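Local coordinates for exodeoxyribonuclease III (Archaeoglobus fulgidus, PDB 2VOA), which acts as an AP endonuclease of the ExoIII family, recognising abasic sites in DNA and probably using magnesium or manganese ions to cut the strand beside them, at residues T6-N10 / P245-L249; S14-I18 / A242-S246. The protein carries 1 engineered substitution. All coordinates share one frame; numbering follows the deposited sequence.

Interaction 1: residues T6-N10 / P245-L249. With nucleotides of chain C.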
loop_
_atom_site.group_PDB
_atom_site.type_symbol
_atom_site.label_atom_id
_atom_site.label_comp_id
_atom_site.label_asym_id
_atom_site.label_seq_id
_atom_site.Cartn_x
_atom_site.Cartn_y
_atom_site.Cartn_z
ATOM N N THR A 6 9.852 21.307 9.025
ATOM C CA THR A 6 10.034 20.030 9.719
ATOM C C THR A 6 8.834 19.119 9.466
ATOM O O THR A 6 7.686 19.582 9.441
ATOM C CB THR A 6 10.340 20.220 11.254
ATOM O OG1 THR A 6 10.569 18.947 11.874
ATOM C CG2 THR A 6 9.232 20.944 12.011
ATOM N N PHE A 7 9.082 17.818 9.319
ATOM C CA PHE A 7 8.004 16.881 8.902
ATOM C C PHE A 7 8.313 15.466 9.360
ATOM O O PHE A 7 9.284 14.880 8.881
ATOM C CB PHE A 7 7.881 16.946 7.363
ATOM C CG PHE A 7 6.688 16.215 6.758
ATOM C CD1 PHE A 7 5.567 15.849 7.504
ATOM C CD2 PHE A 7 6.697 15.928 5.392
ATOM C CE1 PHE A 7 4.477 15.193 6.892
ATOM C CE2 PHE A 7 5.625 15.276 4.773
ATOM C CZ PHE A 7 4.508 14.905 5.522
ATOM N N ASN A 8 7.472 14.931 10.258
ATOM C CA ASN A 8 7.511 13.512 10.605
ATOM C C ASN A 8 6.778 12.767 9.490
ATOM O O ASN A 8 5.585 12.964 9.281
ATOM C CB ASN A 8 6.875 13.290 11.985
ATOM C CG ASN A 8 6.864 11.839 12.372
ATOM O OD1 ASN A 8 6.612 10.959 11.532
ATOM N ND2 ASN A 8 7.135 11.573 13.654
ATOM N N VAL A 9 7.527 11.962 8.739
ATOM C CA VAL A 9 7.012 11.368 7.493
ATOM C C VAL A 9 6.366 9.983 7.653
ATOM O O VAL A 9 5.751 9.461 6.710
ATOM C CB VAL A 9 8.133 11.309 6.394
ATOM C CG1 VAL A 9 8.648 12.701 6.072
ATOM C CG2 VAL A 9 9.277 10.383 6.833
ATOM N N ASN A 10 6.498 9.389 8.836
ATOM C CA ASN A 10 6.031 8.010 9.090
ATOM C C ASN A 10 6.436 7.018 7.981
ATOM O O ASN A 10 5.592 6.439 7.302
ATOM C CB ASN A 10 4.519 7.940 9.429
ATOM C CG ASN A 10 4.047 6.522 9.694
ATOM O OD1 ASN A 10 4.790 5.716 10.254
ATOM N ND2 ASN A 10 2.832 6.195 9.255
ATOM N N PRO A 245 -1.689 9.680 3.720
ATOM C CA PRO A 245 -0.921 10.752 4.359
ATOM C C PRO A 245 -0.092 10.255 5.530
ATOM O O PRO A 245 -0.416 9.215 6.111
ATOM C CB PRO A 245 -2.011 11.690 4.876
ATOM C CG PRO A 245 -3.166 10.766 5.201
ATOM C CD PRO A 245 -3.101 9.649 4.164
ATOM N N SER A 246 0.951 11.011 5.882
ATOM C CA SER A 246 1.572 10.858 7.206
ATOM C C SER A 246 0.520 11.246 8.252
ATOM O O SER A 246 -0.408 11.988 7.937
ATOM C CB SER A 246 2.754 11.823 7.372
ATOM O OG SER A 246 3.388 11.569 8.622
ATOM N N ASP A 247 0.676 10.787 9.493
ATOM C CA ASP A 247 -0.192 11.280 10.571
ATOM C C ASP A 247 0.188 12.699 11.032
ATOM O O ASP A 247 -0.642 13.396 11.620
ATOM C CB ASP A 247 -0.311 10.291 11.759
ATOM C CG ASP A 247 1.025 9.690 12.200
ATOM O OD1 ASP A 247 2.122 10.128 11.741
ATOM O OD2 ASP A 247 0.976 8.788 13.074
ATOM N N HIS A 248 1.418 13.129 10.739
ATOM C CA HIS A 248 1.862 14.503 11.028
ATOM C C HIS A 248 1.686 15.440 9.821
ATOM O O HIS A 248 1.623 14.971 8.670
ATOM C CB HIS A 248 3.333 14.504 11.468
ATOM C CG HIS A 248 3.555 13.872 12.798
ATOM N ND1 HIS A 248 3.949 14.599 13.907
ATOM C CD2 HIS A 248 3.490 12.582 13.191
ATOM C CE1 HIS A 248 4.070 13.782 14.936
ATOM N NE2 HIS A 248 3.788 12.556 14.537
ATOM N N LEU A 249 1.652 16.750 10.101
ATOM C CA LEU A 249 1.675 17.819 9.090
ATOM C C LEU A 249 3.086 18.454 9.040
ATOM O O LEU A 249 3.752 18.547 10.086
ATOM C CB LEU A 249 0.722 18.958 9.510
ATOM C CG LEU A 249 -0.794 18.850 9.415
ATOM C CD1 LEU A 249 -1.352 17.821 10.394
ATOM C CD2 LEU A 249 -1.400 20.210 9.683
ATOM P P DG C 3 0.495 3.839 5.634
ATOM O OP1 DG C 3 0.040 5.189 5.228
ATOM O OP2 DG C 3 0.170 2.645 4.796
ATOM O "O5'" DG C 3 2.074 3.834 5.826
ATOM C "C5'" DG C 3 2.837 2.667 6.053
ATOM C "C4'" DG C 3 3.765 2.971 7.206
ATOM O "O4'" DG C 3 3.003 3.098 8.435
ATOM C "C3'" DG C 3 4.801 1.898 7.479
ATOM O "O3'" DG C 3 5.925 2.107 6.667
ATOM C "C2'" DG C 3 5.107 2.170 8.951
ATOM C "C1'" DG C 3 3.693 2.380 9.453
ATOM N N9 DG C 3 2.942 1.164 9.816
ATOM C C8 DG C 3 1.842 0.640 9.173
ATOM N N7 DG C 3 1.368 -0.446 9.719
ATOM C C5 DG C 3 2.204 -0.674 10.805
ATOM C C6 DG C 3 2.177 -1.716 11.777
ATOM O O6 DG C 3 1.371 -2.656 11.860
ATOM N N1 DG C 3 3.210 -1.587 12.711
ATOM C C2 DG C 3 4.137 -0.564 12.704
ATOM N N2 DG C 3 5.063 -0.590 13.671
ATOM N N3 DG C 3 4.173 0.420 11.790
ATOM C C4 DG C 3 3.175 0.310 10.879
HETATM O O HOH W 1 5.628 16.947 11.430
HETATM O O HOH W 2 4.608 9.166 12.502
#

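Interaction 2: residues S14-I18 / A242-S246. With nucleotides of chain C.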
loop_
_atom_site.group_PDB
_atom_site.type_symbol
_atom_site.label_atom_id
_atom_site.label_comp_id
_atom_site.label_asym_id
_atom_site.label_seq_id
_atom_site.Cartn_x
_atom_site.Cartn_y
_atom_site.Cartn_z
ATOM N N SER A 14 7.537 4.995 2.294
ATOM C CA SER A 14 6.077 4.975 2.128
ATOM C C SER A 14 5.455 6.377 1.991
ATOM O O SER A 14 4.232 6.493 1.950
ATOM C CB SER A 14 5.417 4.232 3.287
ATOM O OG SER A 14 5.641 2.839 3.164
ATOM N N ARG A 15 6.285 7.421 1.889
ATOM C CA ARG A 15 5.789 8.811 1.858
ATOM C C ARG A 15 6.396 9.702 0.764
ATOM O O ARG A 15 6.153 10.922 0.744
ATOM C CB ARG A 15 5.956 9.476 3.239
ATOM C CG ARG A 15 4.795 10.427 3.653
ATOM C CD ARG A 15 3.472 9.652 3.826
ATOM N NE ARG A 15 3.614 8.634 4.873
ATOM C CZ ARG A 15 2.796 7.609 5.065
ATOM N NH1 ARG A 15 1.737 7.434 4.286
ATOM N NH2 ARG A 15 3.049 6.746 6.055
ATOM N N LEU A 16 7.173 9.107 -0.143
ATOM C CA LEU A 16 7.764 9.886 -1.247
ATOM C C LEU A 16 6.695 10.543 -2.119
ATOM O O LEU A 16 6.908 11.638 -2.662
ATOM C CB LEU A 16 8.698 9.019 -2.103
ATOM C CG LEU A 16 9.995 8.542 -1.431
ATOM C CD1 LEU A 16 10.705 7.525 -2.311
ATOM C CD2 LEU A 16 10.939 9.716 -1.082
ATOM N N HIS A 17 5.541 9.892 -2.237
ATOM C CA HIS A 17 4.450 10.437 -3.042
ATOM C C HIS A 17 3.903 11.738 -2.439
ATOM O O HIS A 17 3.179 12.469 -3.129
ATOM C CB HIS A 17 3.322 9.414 -3.193
ATOM C CG HIS A 17 2.588 9.148 -1.917
ATOM N ND1 HIS A 17 3.101 8.352 -0.912
ATOM C CD2 HIS A 17 1.393 9.599 -1.468
ATOM C CE1 HIS A 17 2.242 8.310 0.093
ATOM N NE2 HIS A 17 1.194 9.054 -0.223
ATOM N N ILE A 18 4.222 11.994 -1.164
ATOM C CA ILE A 18 3.876 13.242 -0.488
ATOM C C ILE A 18 5.082 14.179 -0.505
ATOM O O ILE A 18 4.973 15.315 -0.935
ATOM C CB ILE A 18 3.469 13.033 1.025
ATOM C CG1 ILE A 18 2.234 12.131 1.157
ATOM C CG2 ILE A 18 3.223 14.374 1.705
ATOM C CD1 ILE A 18 0.984 12.678 0.482
ATOM N N ALA A 242 -4.222 14.492 1.900
ATOM C CA ALA A 242 -3.941 13.753 0.673
ATOM C C ALA A 242 -4.077 12.245 0.895
ATOM O O ALA A 242 -4.211 11.787 2.047
ATOM C CB ALA A 242 -2.556 14.106 0.152
ATOM N N GLU A 243 -4.036 11.476 -0.196
ATOM C CA GLU A 243 -4.137 10.013 -0.103
ATOM C C GLU A 243 -2.884 9.430 0.547
ATOM O O GLU A 243 -1.775 9.907 0.292
ATOM C CB GLU A 243 -4.410 9.383 -1.477
ATOM C CG GLU A 243 -5.885 9.383 -1.821
ATOM C CD GLU A 243 -6.688 8.493 -0.877
ATOM O OE1 GLU A 243 -7.349 9.038 0.043
ATOM O OE2 GLU A 243 -6.631 7.247 -1.042
ATOM N N LYS A 244 -3.091 8.429 1.404
ATOM C CA LYS A 244 -2.029 7.794 2.201
ATOM C C LYS A 244 -1.105 8.838 2.849
ATOM O O LYS A 244 0.100 8.899 2.577
ATOM C CB LYS A 244 -1.269 6.740 1.375
ATOM C CG LYS A 244 -2.105 5.495 1.060
ATOM C CD LYS A 244 -1.342 4.556 0.142
ATOM C CE LYS A 244 -1.982 3.179 0.096
ATOM N NZ LYS A 244 -1.002 2.168 -0.426
ATOM N N PRO A 245 -1.689 9.680 3.720
ATOM C CA PRO A 245 -0.921 10.752 4.359
ATOM C C PRO A 245 -0.092 10.255 5.530
ATOM O O PRO A 245 -0.416 9.215 6.111
ATOM C CB PRO A 245 -2.011 11.690 4.876
ATOM C CG PRO A 245 -3.166 10.766 5.201
ATOM C CD PRO A 245 -3.101 9.649 4.164
ATOM N N SER A 246 0.951 11.011 5.882
ATOM C CA SER A 246 1.572 10.858 7.206
ATOM C C SER A 246 0.520 11.246 8.252
ATOM O O SER A 246 -0.408 11.988 7.937
ATOM C CB SER A 246 2.754 11.823 7.372
ATOM O OG SER A 246 3.388 11.569 8.622
ATOM P P DG C 3 0.495 3.839 5.634
ATOM O OP1 DG C 3 0.040 5.189 5.228
ATOM O OP2 DG C 3 0.170 2.645 4.796
ATOM O "O5'" DG C 3 2.074 3.834 5.826
ATOM C "C5'" DG C 3 2.837 2.667 6.053
ATOM C "C4'" DG C 3 3.765 2.971 7.206
ATOM O "O4'" DG C 3 3.003 3.098 8.435
ATOM C "C3'" DG C 3 4.801 1.898 7.479
ATOM O "O3'" DG C 3 5.925 2.107 6.667
ATOM C "C2'" DG C 3 5.107 2.170 8.951
ATOM C "C1'" DG C 3 3.693 2.380 9.453
ATOM N N9 DG C 3 2.942 1.164 9.816
ATOM C C8 DG C 3 1.842 0.640 9.173
ATOM N N7 DG C 3 1.368 -0.446 9.719
ATOM C C5 DG C 3 2.204 -0.674 10.805
ATOM C C6 DG C 3 2.177 -1.716 11.777
ATOM O O6 DG C 3 1.371 -2.656 11.860
ATOM N N1 DG C 3 3.210 -1.587 12.711
ATOM C C2 DG C 3 4.137 -0.564 12.704
ATOM N N2 DG C 3 5.063 -0.590 13.671
ATOM N N3 DG C 3 4.173 0.420 11.790
ATOM C C4 DG C 3 3.175 0.310 10.879
ATOM P P DG C 4 6.528 0.946 5.739
ATOM O OP1 DG C 4 7.410 1.607 4.754
ATOM O OP2 DG C 4 5.418 0.069 5.274
ATOM O "O5'" DG C 4 7.440 0.089 6.729
ATOM C "C5'" DG C 4 8.498 0.728 7.461
ATOM C "C4'" DG C 4 8.794 -0.009 8.757
ATOM O "O4'" DG C 4 7.629 0.017 9.601
ATOM C "C3'" DG C 4 9.127 -1.493 8.614
ATOM O "O3'" DG C 4 10.493 -1.631 8.304
ATOM C "C2'" DG C 4 8.821 -1.987 10.034
ATOM C "C1'" DG C 4 7.546 -1.197 10.341
ATOM N N9 DG C 4 6.306 -1.922 10.011
ATOM C C8 DG C 4 5.419 -1.675 8.982
ATOM N N7 DG C 4 4.393 -2.487 8.961
ATOM C C5 DG C 4 4.605 -3.358 10.047
ATOM C C6 DG C 4 3.846 -4.466 10.543
ATOM O O6 DG C 4 2.781 -4.934 10.097
ATOM N N1 DG C 4 4.431 -5.078 11.662
ATOM C C2 DG C 4 5.610 -4.646 12.250
ATOM N N2 DG C 4 6.046 -5.331 13.329
ATOM N N3 DG C 4 6.325 -3.614 11.794
ATOM C C4 DG C 4 5.770 -3.007 10.703
#

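Interaction 1: residues T6-N10 / P245-L249
N8 lies flat over the imidazole of H248, amide and ring planes 4° apart. Its CB starts the stack over one face of the ring, 3.6 Å from the centroid, a CH-pi contact; CG follows above CD2, and ND2 reaches the NE2 end, 3.6 Å away. CG anti to the backbone N (chi1 179°) carries the amide out over the ring. At the tip, ND2 donates to D146 and E35, while OD1 accepts from N10 N at 3.1 Å, closing an Asx turn. Both ends are thus held.

S246 OG grips the N8 carbonyl, OG to O 2.7 Å, with the donor tilted 24° from the carbonyl plane. S246 OG also accepts from H248 N at 3.3 Å, an ST turn. The F7 ring turns its edge to H248 O, CE1 to O 3.4 Å. Were H248 an alanine, the N8 amide would probably lose the surface it stacks on, and D218 would lose the ND1 it binds. N10 ND2 donates to O4' of DG3 of chain C at 3.2 Å, while its OD1 is held by K37. With N8, D247 and H248 predicted metal ligands, the arrangement is consistent with the metal-binding catalytic centre of the DNase I-like fold.

Interaction 2: residues S14-I18 / A242-S246
R15 brings its guanidinium group to the K244 carbonyl, and most of the polar contact gathers there. NH1 donates to K244 O at 2.8 Å, with the acceptor close to the guanidinium plane; the donor sits well above the carbonyl plane, 66° out of it. Bends at chi2 and chi3 fold the arginine chain back so that this end lies alongside the 242-246 loop. P245 O rests over one face of the group, too poorly angled to NH1 for a hydrogen bond. H17 is the second donor: its NE2 is shared between E243 O at 3.1 Å and, weakly, K244 O, both near the ring plane. K244 O therefore receives two side chains, one of them loosely. The K244 side chain itself crosses that of H17 at about a right angle.

The DNA backbone takes further hydrogen bonds. R15 NH1 also donates to OP1 of DG3 of chain C at 3.0 Å, nearly straight at 165°, and NH2 donates to O5' of the same nucleotide at 3.1 Å. One nitrogen thus ties the loop carbonyl to the phosphate. S14 OG donates to OP1 of DG4 of chain C at 2.7 Å, so consecutive phosphates are held from this one turn.

Apolar contact is small: I18 CD1 meets A242 CB at 3.8 Å. R15 is the N-cap residue of helix 16-26, whose first turn leans on the loop joining helix 238-241 to strand 251-255; I18 reaches on to P239 of that helix and to F7 of strand 2-8.

In the fold
The two interactions have centres about 9 Å apart and end on the same loop, 242-249, which runs from helix 238-241 toward strand 251-255 and gives P245 and S246 to both. Their first segments come close together near the N-terminus: strand 2-8 leads into helix 16-26. Strands 2-8 and 251-255 are antiparallel neighbours in one sheet, so the late loop returns beside the chain's first strand. R15 joins the pair directly, with probable hydrogen bonds from NE to V9 O and from NH2 to N10 O. The arginine that holds DNA phosphate is thereby tied to the turn following N8, placing the phosphate grip of interaction 2 next to the predicted metal site of interaction 1.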